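Local coordinates for peroxisomal acyl-CoA oxidase 1A (Solanum lycopersicum, PDB 2FON), which probably catalyses the FAD-dependent first step of peroxisomal fatty-acid beta-oxidation, in which an acyl-CoA is oxidised to the enoyl-CoA at the expense of oxygen, at residues L402-T407 / A434-A439; V448-V453 / A541-C546; A454-K459 / G472-M477; H482-R487 / S510-V515. All coordinates share one frame; numbering follows the deposited sequence.

Contact 1 of 4, residues L402-T407 / A434-A439; sequences LTTSAT and AVYVPA. With FAD (flavin-adenine dinucleotide), chain E.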
# COMPACT_ATOMS: atom_id res chain seq x y z
N LEU B 402 -9.52 -12.16 5.33
CA LEU B 402 -10.27 -10.95 5.42
C LEU B 402 -9.47 -9.95 6.20
O LEU B 402 -9.24 -8.80 5.70
CB LEU B 402 -11.55 -11.16 6.15
CG LEU B 402 -12.39 -9.95 5.84
CD1 LEU B 402 -12.79 -10.01 4.38
CD2 LEU B 402 -13.57 -9.91 6.75
N THR B 403 -9.03 -10.37 7.40
CA THR B 403 -8.46 -9.40 8.32
C THR B 403 -7.07 -8.97 7.91
O THR B 403 -6.72 -7.78 8.08
CB THR B 403 -8.40 -9.87 9.76
OG1 THR B 403 -7.61 -11.02 9.83
CG2 THR B 403 -9.83 -10.16 10.36
N THR B 404 -6.29 -9.87 7.32
CA THR B 404 -5.00 -9.40 6.88
C THR B 404 -5.05 -8.48 5.65
O THR B 404 -4.17 -7.66 5.53
CB THR B 404 -3.99 -10.50 6.70
OG1 THR B 404 -4.50 -11.47 5.76
CG2 THR B 404 -3.63 -11.15 8.05
N SER B 405 -6.06 -8.55 4.77
CA SER B 405 -6.17 -7.49 3.74
C SER B 405 -6.65 -6.19 4.29
O SER B 405 -6.21 -5.12 3.82
CB SER B 405 -7.16 -7.81 2.64
OG SER B 405 -7.00 -9.13 2.28
N ALA B 406 -7.63 -6.26 5.17
CA ALA B 406 -8.21 -5.07 5.62
C ALA B 406 -7.08 -4.32 6.30
O ALA B 406 -6.89 -3.07 6.05
CB ALA B 406 -9.28 -5.36 6.57
N THR B 407 -6.28 -5.07 7.07
CA THR B 407 -5.24 -4.46 7.88
C THR B 407 -4.13 -3.89 6.99
O THR B 407 -3.81 -2.70 7.07
CB THR B 407 -4.78 -5.41 9.06
OG1 THR B 407 -5.88 -5.64 9.96
CG2 THR B 407 -3.55 -4.87 9.84
N ALA B 434 5.64 -2.12 6.01
CA ALA B 434 6.62 -3.07 5.56
C ALA B 434 6.65 -4.35 6.38
O ALA B 434 6.58 -5.47 5.79
CB ALA B 434 8.00 -2.45 5.49
N VAL B 435 6.77 -4.21 7.70
CA VAL B 435 6.69 -5.40 8.58
C VAL B 435 5.33 -6.12 8.46
O VAL B 435 5.28 -7.31 8.61
CB VAL B 435 6.79 -5.08 10.12
CG1 VAL B 435 6.61 -6.37 10.91
CG2 VAL B 435 8.08 -4.47 10.48
N TYR B 436 4.24 -5.42 8.26
CA TYR B 436 2.98 -6.10 8.36
C TYR B 436 2.65 -6.94 7.16
O TYR B 436 2.09 -8.05 7.27
CB TYR B 436 1.79 -5.14 8.56
CG TYR B 436 0.59 -5.98 8.84
CD1 TYR B 436 0.51 -6.69 10.03
CD2 TYR B 436 -0.43 -6.17 7.86
CE1 TYR B 436 -0.55 -7.51 10.29
CE2 TYR B 436 -1.50 -7.00 8.11
CZ TYR B 436 -1.55 -7.66 9.33
OH TYR B 436 -2.60 -8.49 9.64
N VAL B 437 2.95 -6.38 6.00
CA VAL B 437 2.42 -6.87 4.76
C VAL B 437 2.64 -8.37 4.41
O VAL B 437 1.72 -9.00 3.88
CB VAL B 437 2.72 -5.90 3.63
CG1 VAL B 437 4.07 -6.19 3.02
CG2 VAL B 437 1.50 -5.92 2.61
N PRO B 438 3.80 -8.96 4.82
CA PRO B 438 3.93 -10.41 4.53
C PRO B 438 2.75 -11.26 5.07
O PRO B 438 2.43 -12.29 4.49
CB PRO B 438 5.30 -10.82 5.17
CG PRO B 438 5.93 -9.59 5.61
CD PRO B 438 4.96 -8.45 5.61
N ALA B 439 2.11 -10.82 6.14
CA ALA B 439 0.81 -11.41 6.59
C ALA B 439 -0.12 -11.82 5.46
O ALA B 439 -0.80 -12.85 5.56
CB ALA B 439 0.06 -10.46 7.57
PA FAD E . 2.04 -18.09 -4.86
O1A FAD E . 1.19 -19.20 -4.40
O2A FAD E . 3.14 -18.52 -5.79
O5B FAD E . 1.08 -17.01 -5.46
C5B FAD E . 1.55 -16.20 -6.51
C4B FAD E . 0.33 -15.48 -7.11
O4B FAD E . -0.46 -16.43 -7.77
C3B FAD E . -0.57 -14.88 -6.03
O3B FAD E . -1.15 -13.77 -6.61
C2B FAD E . -1.59 -15.93 -5.76
O2B FAD E . -2.85 -15.47 -5.38
C1B FAD E . -1.72 -16.51 -7.16
N9A FAD E . -2.14 -17.89 -7.09
C8A FAD E . -1.41 -18.95 -6.66
N7A FAD E . -2.19 -20.03 -6.72
C5A FAD E . -3.40 -19.67 -7.20
C6A FAD E . -4.55 -20.39 -7.51
N6A FAD E . -4.61 -21.72 -7.31
N1A FAD E . -5.64 -19.71 -8.02
C2A FAD E . -5.60 -18.36 -8.19
N3A FAD E . -4.44 -17.66 -7.90
C4A FAD E . -3.37 -18.31 -7.42
N1 FAD E . 7.93 -20.09 4.53
C2 FAD E . 8.38 -21.05 5.42
O2 FAD E . 8.26 -22.23 5.10
N3 FAD E . 8.93 -20.70 6.65
C4 FAD E . 9.04 -19.36 6.97
O4 FAD E . 9.55 -19.03 8.03
C4X FAD E . 8.60 -18.37 6.08
N5 FAD E . 8.73 -17.01 6.37
C5X FAD E . 8.29 -16.08 5.45
C6 FAD E . 8.44 -14.76 5.74
C7 FAD E . 8.07 -13.83 4.82
C7M FAD E . 8.27 -12.42 5.25
C8 FAD E . 7.51 -14.20 3.58
C8M FAD E . 7.03 -13.22 2.54
C9 FAD E . 7.34 -15.54 3.29
C9A FAD E . 7.74 -16.48 4.23
N10 FAD E . 7.62 -17.84 3.97
C10 FAD E . 8.05 -18.76 4.86
C1' FAD E . 7.01 -18.36 2.70
C2' FAD E . 5.53 -18.00 2.90
O2' FAD E . 5.04 -18.64 4.02
C3' FAD E . 4.54 -18.38 1.82
O3' FAD E . 4.37 -19.77 1.71
C4' FAD E . 4.84 -17.75 0.49
O4' FAD E . 4.80 -16.32 0.62
C5' FAD E . 3.75 -18.28 -0.39
O5' FAD E . 3.79 -17.32 -1.41
P FAD E . 4.04 -17.66 -2.92
O1P FAD E . 5.19 -16.86 -3.43
O2P FAD E . 4.11 -19.15 -3.21
O3P FAD E . 2.62 -17.28 -3.57

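Contact 2 of 4, residues V448-V453 / A541-C546; sequences VLQLQV and AAVAHC. With FAD (flavin-adenine dinucleotide), chain E.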
# COMPACT_ATOMS: atom_id res chain seq x y z
N VAL B 448 -5.81 -17.28 -2.20
CA VAL B 448 -5.94 -18.74 -2.22
C VAL B 448 -6.77 -19.29 -1.06
O VAL B 448 -7.54 -20.25 -1.21
CB VAL B 448 -4.59 -19.41 -2.29
CG1 VAL B 448 -4.65 -20.85 -1.76
CG2 VAL B 448 -4.12 -19.41 -3.72
N LEU B 449 -6.67 -18.65 0.08
CA LEU B 449 -7.52 -19.04 1.15
C LEU B 449 -8.97 -18.72 0.84
O LEU B 449 -9.89 -19.46 1.27
CB LEU B 449 -7.10 -18.39 2.44
CG LEU B 449 -5.79 -18.92 2.98
CD1 LEU B 449 -5.43 -18.05 4.14
CD2 LEU B 449 -5.96 -20.30 3.41
N GLN B 450 -9.25 -17.63 0.13
CA GLN B 450 -10.67 -17.37 -0.08
C GLN B 450 -11.27 -18.25 -1.15
O GLN B 450 -12.47 -18.41 -1.16
CB GLN B 450 -11.00 -15.89 -0.21
CG GLN B 450 -10.64 -15.11 1.04
CD GLN B 450 -11.83 -14.70 1.87
OE1 GLN B 450 -12.96 -15.10 1.59
NE2 GLN B 450 -11.60 -13.89 2.92
N LEU B 451 -10.48 -18.90 -1.99
CA LEU B 451 -11.10 -19.86 -2.88
C LEU B 451 -11.44 -21.08 -2.07
O LEU B 451 -12.47 -21.70 -2.31
CB LEU B 451 -10.21 -20.20 -4.06
CG LEU B 451 -9.89 -19.13 -5.13
CD1 LEU B 451 -8.62 -19.51 -5.90
CD2 LEU B 451 -11.02 -18.98 -6.10
N GLN B 452 -10.63 -21.43 -1.07
CA GLN B 452 -11.03 -22.51 -0.13
C GLN B 452 -12.34 -22.20 0.55
O GLN B 452 -13.21 -23.07 0.63
CB GLN B 452 -10.00 -22.75 0.94
CG GLN B 452 -9.06 -23.80 0.51
CD GLN B 452 -7.63 -23.50 0.91
OE1 GLN B 452 -7.33 -23.29 2.09
NE2 GLN B 452 -6.75 -23.48 -0.07
N VAL B 453 -12.51 -20.97 1.04
CA VAL B 453 -13.78 -20.61 1.65
C VAL B 453 -14.95 -20.85 0.69
O VAL B 453 -15.89 -21.54 1.01
CB VAL B 453 -13.76 -19.20 2.29
CG1 VAL B 453 -15.14 -18.84 2.81
CG2 VAL B 453 -12.70 -19.13 3.44
N ALA B 541 -18.04 -13.72 -3.16
CA ALA B 541 -18.94 -14.40 -2.23
C ALA B 541 -18.25 -14.76 -0.90
O ALA B 541 -18.69 -14.34 0.16
CB ALA B 541 -19.51 -15.63 -2.88
N ALA B 542 -17.16 -15.52 -0.96
CA ALA B 542 -16.32 -15.77 0.23
C ALA B 542 -16.06 -14.52 1.11
O ALA B 542 -16.17 -14.59 2.36
CB ALA B 542 -15.06 -16.36 -0.16
N VAL B 543 -15.75 -13.38 0.47
CA VAL B 543 -15.56 -12.14 1.23
C VAL B 543 -16.83 -11.82 1.98
O VAL B 543 -16.80 -11.67 3.19
CB VAL B 543 -14.98 -10.90 0.40
CG1 VAL B 543 -14.87 -9.63 1.27
CG2 VAL B 543 -13.57 -11.22 -0.19
N ALA B 544 -17.95 -11.77 1.28
CA ALA B 544 -19.24 -11.42 1.90
C ALA B 544 -19.56 -12.27 3.17
O ALA B 544 -19.97 -11.74 4.23
CB ALA B 544 -20.37 -11.51 0.87
N HIS B 545 -19.31 -13.58 3.05
CA HIS B 545 -19.44 -14.52 4.16
C HIS B 545 -18.53 -14.20 5.34
O HIS B 545 -18.99 -14.18 6.48
CB HIS B 545 -19.22 -15.96 3.68
CG HIS B 545 -19.11 -16.97 4.78
ND1 HIS B 545 -20.19 -17.39 5.53
CD2 HIS B 545 -18.04 -17.66 5.24
CE1 HIS B 545 -19.79 -18.29 6.41
NE2 HIS B 545 -18.48 -18.46 6.26
N CYS B 546 -17.26 -13.93 5.05
CA CYS B 546 -16.35 -13.53 6.11
C CYS B 546 -16.77 -12.25 6.83
O CYS B 546 -16.70 -12.15 8.06
CB CYS B 546 -14.92 -13.44 5.59
SG CYS B 546 -14.30 -15.09 5.00
PA FAD E . 2.04 -18.09 -4.86
O1A FAD E . 1.19 -19.20 -4.40
O2A FAD E . 3.14 -18.52 -5.79
O5B FAD E . 1.08 -17.01 -5.46
C5B FAD E . 1.55 -16.20 -6.51
C4B FAD E . 0.33 -15.48 -7.11
O4B FAD E . -0.46 -16.43 -7.77
C3B FAD E . -0.57 -14.88 -6.03
O3B FAD E . -1.15 -13.77 -6.61
C2B FAD E . -1.59 -15.93 -5.76
O2B FAD E . -2.85 -15.47 -5.38
C1B FAD E . -1.72 -16.51 -7.16
N9A FAD E . -2.14 -17.89 -7.09
C8A FAD E . -1.41 -18.95 -6.66
N7A FAD E . -2.19 -20.03 -6.72
C5A FAD E . -3.40 -19.67 -7.20
C6A FAD E . -4.55 -20.39 -7.51
N6A FAD E . -4.61 -21.72 -7.31
N1A FAD E . -5.64 -19.71 -8.02
C2A FAD E . -5.60 -18.36 -8.19
N3A FAD E . -4.44 -17.66 -7.90
C4A FAD E . -3.37 -18.31 -7.42
N1 FAD E . 7.93 -20.09 4.53
C2 FAD E . 8.38 -21.05 5.42
O2 FAD E . 8.26 -22.23 5.10
N3 FAD E . 8.93 -20.70 6.65
C4 FAD E . 9.04 -19.36 6.97
O4 FAD E . 9.55 -19.03 8.03
C4X FAD E . 8.60 -18.37 6.08
N5 FAD E . 8.73 -17.01 6.37
C5X FAD E . 8.29 -16.08 5.45
C6 FAD E . 8.44 -14.76 5.74
C7 FAD E . 8.07 -13.83 4.82
C7M FAD E . 8.27 -12.42 5.25
C8 FAD E . 7.51 -14.20 3.58
C8M FAD E . 7.03 -13.22 2.54
C9 FAD E . 7.34 -15.54 3.29
C9A FAD E . 7.74 -16.48 4.23
N10 FAD E . 7.62 -17.84 3.97
C10 FAD E . 8.05 -18.76 4.86
C1' FAD E . 7.01 -18.36 2.70
C2' FAD E . 5.53 -18.00 2.90
O2' FAD E . 5.04 -18.64 4.02
C3' FAD E . 4.54 -18.38 1.82
O3' FAD E . 4.37 -19.77 1.71
C4' FAD E . 4.84 -17.75 0.49
O4' FAD E . 4.80 -16.32 0.62
C5' FAD E . 3.75 -18.28 -0.39
O5' FAD E . 3.79 -17.32 -1.41
P FAD E . 4.04 -17.66 -2.92
O1P FAD E . 5.19 -16.86 -3.43
O2P FAD E . 4.11 -19.15 -3.21
O3P FAD E . 2.62 -17.28 -3.57

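Contact 3 of 4, residues A454-K459 / G472-M477; sequences ARFLMK and GTVSYM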
# COMPACT_ATOMS: atom_id res chain seq x y z
N ALA B 454 -14.82 -20.35 -0.54
CA ALA B 454 -15.80 -20.53 -1.63
C ALA B 454 -16.24 -21.96 -1.85
O ALA B 454 -17.48 -22.23 -1.82
CB ALA B 454 -15.25 -20.00 -2.92
N ARG B 455 -15.27 -22.85 -2.09
CA ARG B 455 -15.51 -24.29 -2.29
C ARG B 455 -16.35 -24.88 -1.20
O ARG B 455 -17.14 -25.79 -1.47
CB ARG B 455 -14.21 -25.07 -2.28
CG ARG B 455 -13.73 -25.55 -3.62
CD ARG B 455 -12.30 -26.14 -3.56
NE ARG B 455 -11.75 -26.18 -4.91
CZ ARG B 455 -12.18 -27.03 -5.83
NH1 ARG B 455 -13.11 -27.94 -5.53
NH2 ARG B 455 -11.69 -26.98 -7.06
N PHE B 456 -16.17 -24.40 0.02
CA PHE B 456 -16.83 -24.95 1.19
C PHE B 456 -18.27 -24.49 1.26
O PHE B 456 -19.19 -25.25 1.71
CB PHE B 456 -16.09 -24.56 2.46
CG PHE B 456 -16.89 -24.75 3.67
CD1 PHE B 456 -17.18 -26.02 4.14
CD2 PHE B 456 -17.44 -23.66 4.33
CE1 PHE B 456 -17.96 -26.18 5.29
CE2 PHE B 456 -18.24 -23.83 5.48
CZ PHE B 456 -18.49 -25.06 5.96
N LEU B 457 -18.48 -23.21 0.88
CA LEU B 457 -19.83 -22.65 0.77
C LEU B 457 -20.55 -23.37 -0.36
O LEU B 457 -21.66 -23.83 -0.17
CB LEU B 457 -19.82 -21.16 0.51
CG LEU B 457 -19.25 -20.30 1.63
CD1 LEU B 457 -19.21 -18.90 1.13
CD2 LEU B 457 -20.06 -20.41 2.98
N MET B 458 -19.88 -23.52 -1.50
CA MET B 458 -20.49 -24.23 -2.61
C MET B 458 -20.80 -25.62 -2.16
O MET B 458 -21.94 -26.07 -2.34
CB MET B 458 -19.59 -24.28 -3.84
CG MET B 458 -19.31 -22.89 -4.47
SD MET B 458 -20.85 -22.07 -4.88
CE MET B 458 -21.01 -20.86 -3.57
N LYS B 459 -19.86 -26.28 -1.50
CA LYS B 459 -20.17 -27.60 -0.93
C LYS B 459 -21.38 -27.53 -0.00
O LYS B 459 -22.29 -28.37 -0.09
CB LYS B 459 -18.97 -28.20 -0.19
CG LYS B 459 -19.23 -29.63 0.26
CD LYS B 459 -18.20 -30.09 1.26
CE LYS B 459 -18.17 -31.60 1.33
NZ LYS B 459 -16.73 -32.06 1.30
N GLY B 472 -22.53 -24.13 12.84
CA GLY B 472 -21.74 -22.97 13.22
C GLY B 472 -22.05 -21.76 12.35
O GLY B 472 -23.22 -21.43 12.12
N THR B 473 -20.98 -21.14 11.85
CA THR B 473 -21.00 -19.96 11.00
C THR B 473 -21.72 -20.09 9.63
O THR B 473 -21.92 -19.08 8.96
CB THR B 473 -19.54 -19.46 10.75
OG1 THR B 473 -18.83 -20.43 9.97
CG2 THR B 473 -18.80 -19.28 12.04
N VAL B 474 -22.10 -21.30 9.21
CA VAL B 474 -22.96 -21.40 8.04
C VAL B 474 -24.33 -21.89 8.40
O VAL B 474 -25.05 -22.42 7.55
CB VAL B 474 -22.40 -22.27 6.91
CG1 VAL B 474 -21.26 -21.57 6.21
CG2 VAL B 474 -22.00 -23.61 7.43
N SER B 475 -24.72 -21.72 9.65
CA SER B 475 -26.06 -22.14 10.00
C SER B 475 -27.12 -21.25 9.30
O SER B 475 -28.23 -21.69 9.02
CB SER B 475 -26.22 -22.21 11.51
OG SER B 475 -27.05 -21.15 11.93
N TYR B 476 -26.77 -20.01 8.97
CA TYR B 476 -27.67 -19.19 8.16
C TYR B 476 -28.06 -19.82 6.83
O TYR B 476 -29.19 -19.66 6.41
CB TYR B 476 -27.12 -17.81 7.94
CG TYR B 476 -25.93 -17.70 6.99
CD1 TYR B 476 -26.12 -17.36 5.65
CD2 TYR B 476 -24.63 -17.89 7.44
CE1 TYR B 476 -25.06 -17.22 4.79
CE2 TYR B 476 -23.56 -17.77 6.58
CZ TYR B 476 -23.78 -17.42 5.25
OH TYR B 476 -22.71 -17.29 4.36
N MET B 477 -27.18 -20.57 6.19
CA MET B 477 -27.53 -21.18 4.90
C MET B 477 -28.64 -22.22 4.97
O MET B 477 -29.17 -22.68 3.93
CB MET B 477 -26.32 -21.79 4.26
CG MET B 477 -25.23 -20.78 4.07
SD MET B 477 -24.75 -20.93 2.36
CE MET B 477 -23.49 -19.65 2.21

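Contact 4 of 4, residues H482-R487 / S510-V515; sequences HLMQCR and SARMSV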
# COMPACT_ATOMS: atom_id res chain seq x y z
N HIS B 482 -36.13 -18.35 2.78
CA HIS B 482 -36.44 -17.06 3.36
C HIS B 482 -35.49 -15.96 2.88
O HIS B 482 -35.91 -14.96 2.28
CB HIS B 482 -36.39 -17.20 4.88
CG HIS B 482 -36.56 -15.91 5.60
ND1 HIS B 482 -35.50 -15.16 6.06
CD2 HIS B 482 -37.68 -15.21 5.92
CE1 HIS B 482 -35.95 -14.07 6.65
NE2 HIS B 482 -37.26 -14.07 6.58
N LEU B 483 -34.19 -16.13 3.15
CA LEU B 483 -33.20 -15.14 2.78
C LEU B 483 -33.21 -14.75 1.28
O LEU B 483 -32.85 -13.63 0.91
CB LEU B 483 -31.83 -15.61 3.24
CG LEU B 483 -31.54 -15.60 4.75
CD1 LEU B 483 -30.30 -16.34 5.08
CD2 LEU B 483 -31.42 -14.20 5.31
N MET B 484 -33.64 -15.67 0.41
CA MET B 484 -33.78 -15.39 -1.02
C MET B 484 -34.89 -14.38 -1.32
O MET B 484 -34.86 -13.73 -2.36
CB MET B 484 -34.10 -16.66 -1.81
CG MET B 484 -32.98 -17.63 -1.97
SD MET B 484 -31.58 -16.80 -2.71
CE MET B 484 -32.09 -16.69 -4.44
N GLN B 485 -35.86 -14.27 -0.44
CA GLN B 485 -37.05 -13.50 -0.78
C GLN B 485 -37.42 -12.35 0.19
O GLN B 485 -38.43 -11.67 -0.00
CB GLN B 485 -38.24 -14.45 -1.01
CG GLN B 485 -38.60 -15.31 0.19
CD GLN B 485 -39.45 -14.59 1.26
OE1 GLN B 485 -40.64 -14.25 1.03
NE2 GLN B 485 -38.86 -14.39 2.43
N CYS B 486 -36.63 -12.13 1.24
CA CYS B 486 -36.94 -11.03 2.13
C CYS B 486 -36.52 -9.65 1.57
O CYS B 486 -35.90 -9.53 0.50
CB CYS B 486 -36.41 -11.27 3.56
SG CYS B 486 -34.66 -11.79 3.76
N ARG B 487 -36.92 -8.61 2.27
CA ARG B 487 -36.63 -7.26 1.90
C ARG B 487 -36.28 -6.68 3.25
O ARG B 487 -36.92 -7.00 4.24
CB ARG B 487 -37.89 -6.55 1.36
CG ARG B 487 -38.53 -7.19 0.12
CD ARG B 487 -38.41 -6.37 -1.17
NE ARG B 487 -38.46 -7.23 -2.38
CZ ARG B 487 -37.39 -7.51 -3.14
NH1 ARG B 487 -36.20 -7.01 -2.82
NH2 ARG B 487 -37.50 -8.31 -4.21
N SER B 510 -25.11 -12.55 1.67
CA SER B 510 -24.20 -13.65 1.51
C SER B 510 -24.93 -14.86 0.90
O SER B 510 -24.48 -15.42 -0.11
CB SER B 510 -23.53 -13.97 2.85
OG SER B 510 -22.76 -15.16 2.74
N ALA B 511 -26.07 -15.21 1.48
CA ALA B 511 -26.90 -16.27 0.91
C ALA B 511 -27.12 -15.98 -0.55
O ALA B 511 -26.80 -16.79 -1.41
CB ALA B 511 -28.22 -16.38 1.63
N ARG B 512 -27.64 -14.80 -0.84
CA ARG B 512 -27.92 -14.50 -2.23
C ARG B 512 -26.66 -14.63 -3.07
O ARG B 512 -26.70 -15.30 -4.08
CB ARG B 512 -28.55 -13.14 -2.35
CG ARG B 512 -29.99 -13.15 -2.00
CD ARG B 512 -30.32 -11.92 -1.21
NE ARG B 512 -31.70 -11.97 -0.73
CZ ARG B 512 -32.69 -11.27 -1.27
NH1 ARG B 512 -32.44 -10.46 -2.30
NH2 ARG B 512 -33.92 -11.38 -0.77
N MET B 513 -25.54 -14.07 -2.64
CA MET B 513 -24.34 -14.15 -3.47
C MET B 513 -23.85 -15.56 -3.70
O MET B 513 -23.55 -15.95 -4.85
CB MET B 513 -23.23 -13.23 -2.98
CG MET B 513 -23.44 -11.81 -3.41
SD MET B 513 -22.33 -10.74 -2.50
CE MET B 513 -20.74 -11.05 -3.32
N SER B 514 -23.82 -16.35 -2.63
CA SER B 514 -23.45 -17.76 -2.74
C SER B 514 -24.42 -18.56 -3.60
O SER B 514 -23.99 -19.36 -4.41
CB SER B 514 -23.30 -18.40 -1.39
OG SER B 514 -22.04 -18.04 -0.88
N VAL B 515 -25.71 -18.31 -3.46
CA VAL B 515 -26.69 -18.98 -4.30
C VAL B 515 -26.43 -18.67 -5.77
O VAL B 515 -26.37 -19.56 -6.61
CB VAL B 515 -28.15 -18.60 -3.89
CG1 VAL B 515 -29.16 -18.87 -5.01
CG2 VAL B 515 -28.56 -19.37 -2.61

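Contact 1 of 4, residues L402-T407 / A434-A439
The ring of Tyr-436 has a methyl group on each face. Over one face stands Thr-407 CG2 from the neighbouring helix, 3.7 Å from the centroid of the Tyr-436 ring and 26° off its normal, a CH-pi contact. Over the opposite face, displaced toward the rim, lies Ala-439 CB from the tyrosine's own segment. The carbonyl oxygen of Thr-404 lies at the edge, in the plane of the ring. Thr-407 can offer its methyl because CG2 is anti to its backbone N, which turns OG1 the other way, back to Thr-403 O at 3.0 Å; that carbonyl also takes Thr-407 N, on the opposite face of its plane. Helices 389-417 and 429-436 thereby join within the C-alpha1 domain, part of the helical region that acyl-CoA oxidases share with the acyl-CoA dehydrogenases. Thr-404 likewise turns carbon to the contact: its CG2 lies 3.8 Å from Ala-439 CB and also meets the phenolic oxygen of Tyr-436. Its OG1 is hydrogen-bonded to Lys-400 O and Asn-446 ND2. Pro-438 touches a methyl of the flavin's dimethylbenzene ring, with 3.4 Å between its CB and FAD C7M, while its carbonyl is hydrogen-bonded to Thr-441 OG1.

Contact 2 of 4, residues V448-V453 / A541-C546
Val-453 and Gln-450, one helical turn apart, both face Ala-542, a small residue at the point where two helices cross nearly at right angles. The axes of the two short segments approach to 8.9 Å and cross at 81°, a steep crossing, so that the segments meet over a small patch. The close-packed part joins an apolar cluster and the Gln-450 amide. In the cluster Val-453 CG1, anti to its own backbone N (chi1 175°), reaches over to Ala-542 CB at 3.9 Å, and the same methyl lies 4.0 Å from CD2 of His-545, approaching that ring obliquely. The amide of Gln-450 is swung across the second helix by a bend at chi2 (-107°), so that its NE2 comes 3.6 Å from Cys-546 SG and its OE1 lies against Ala-542. Toward Val-543, which is partly exposed, the fit is looser, and its CG2 is no nearer than 4.3 Å to Gln-450 OE1. Replacing Gln-450 by an alanine would probably open a gap beside Ala-542 and leave Cys-546 without the amide against it. On another side of helix 446-462, Val-448 CG2 and Leu-451 CD1 rest against the FAD adenine, the former 3.6 Å from FAD C5A. Helix 389-417 flanks the crossing, with Ser-401 against Gln-450 and Leu-402 against Val-543. Helix 499-521 packs on helix 535-558 through Met-513 and Ser-510, which meet Ala-544 and His-545.

Contact 3 of 4, residues A454-K459 / G472-M477
Val-474 projects its CG1 methyl toward helix 446-462, where Phe-456 and Leu-457, adjacent in sequence, receive it from two sides. The motif is a helix followed by a returning connection: after helix 446-462 the chain turns back and lays residues 472-477, largely a 3-10 segment, against the side of the helix it has just left. The fit is one of interlocking bumps. The bump formed by Val-474 CG1 enters the notch between Phe-456 CE2, 3.8 Å away from it, and Leu-457 CD2, which lies 3.6 Å from the same methyl. Phe-456 and Val-474 point at each other from opposite directions, the methyl meeting the ring obliquely. In return, Leu-457 CD2 is itself a bump, filling the hollow between Val-474 CG1 and the terminal methyl of Met-477, whose CE is 3.6 Å from that CD2. The methionine chain bends at chi2 (-129°) to bring this end to the leucine, which it crosses at about a right angle. The closest meetings are all between carbons, the hydroxyl of Tyr-476 sitting more loosely near Leu-457, and the contact lies away from the FAD site. Outside, Pro-390 and Ala-394 of helix 389-417 pack on Phe-456, and Ser-514 of helix 499-521 packs on Leu-457. Within the 3-10 segment, Met-477 CG stands 3.6 Å above the plane of the Tyr-476 ring, near its rim, and Thr-473 O lies at the ring edge, in its plane.

Contact 4 of 4, residues H482-R487 / S510-V515
Arg-512 starts out with CG anti to its carbonyl carbon (chi1 -78°), then bends at chi2 (140°), and this carries its guanidinium across to the backbone of residues 483-486. Met-484, folded at both chi2 and chi3, curls its own end back in the other direction, toward the helix, although its CB points away from it. The arginine's NE donates to Leu-483 O at 2.6 Å, with an N-H...O angle of 154° and the oxygen close to the guanidinium plane; NH2 adds a weak bond to the same Leu-483 O at 3.0 Å. One carbonyl is thus met by two nitrogens of one group, while Met-484 O lies over a face of the guanidinium. A leucine in place of Arg-512 would probably leave the carbonyl of Leu-483 without either of these donors and the turn after it less firmly fixed to the helix. Beside this polar grip runs an apolar seam. Met-484 and Val-515 meet tip to tip, with Met-484 CE 3.7 Å from Val-515 CG1, and Leu-483 CB lies 4.0 Å from Ala-511 CB. The turn is further tied within itself, since Gln-485 NE2 donates to a lone pair of His-482 O. Helix 499-521 carries the contact on one flank, while elsewhere its Ser-514 packs on helix 446-462 and on Ala-541 of helix 535-558.

Overall arrangement
The four contacts run outward from the middle of the subunit, their centres about 6, 17, 24 and 31 Å from the centre of the chain. Contact 1 closes first along the sequence; contact 2 then brackets a long part of the chain in which contacts 3 and 4 follow one another. Contacts 1 and 2 both touch FAD and meet through Leu-402. Helix 446-462 serves contacts 2 and 3, whose centres are about 10 Å apart. His-545, Tyr-476 and Ser-510 join contacts 2, 3 and 4 through the hydroxyl of Tyr-476, probably hydrogen-bonded to both others. This series of touching contacts connects the flavin-binding C-alpha1 region with the C-terminal oxidase helices.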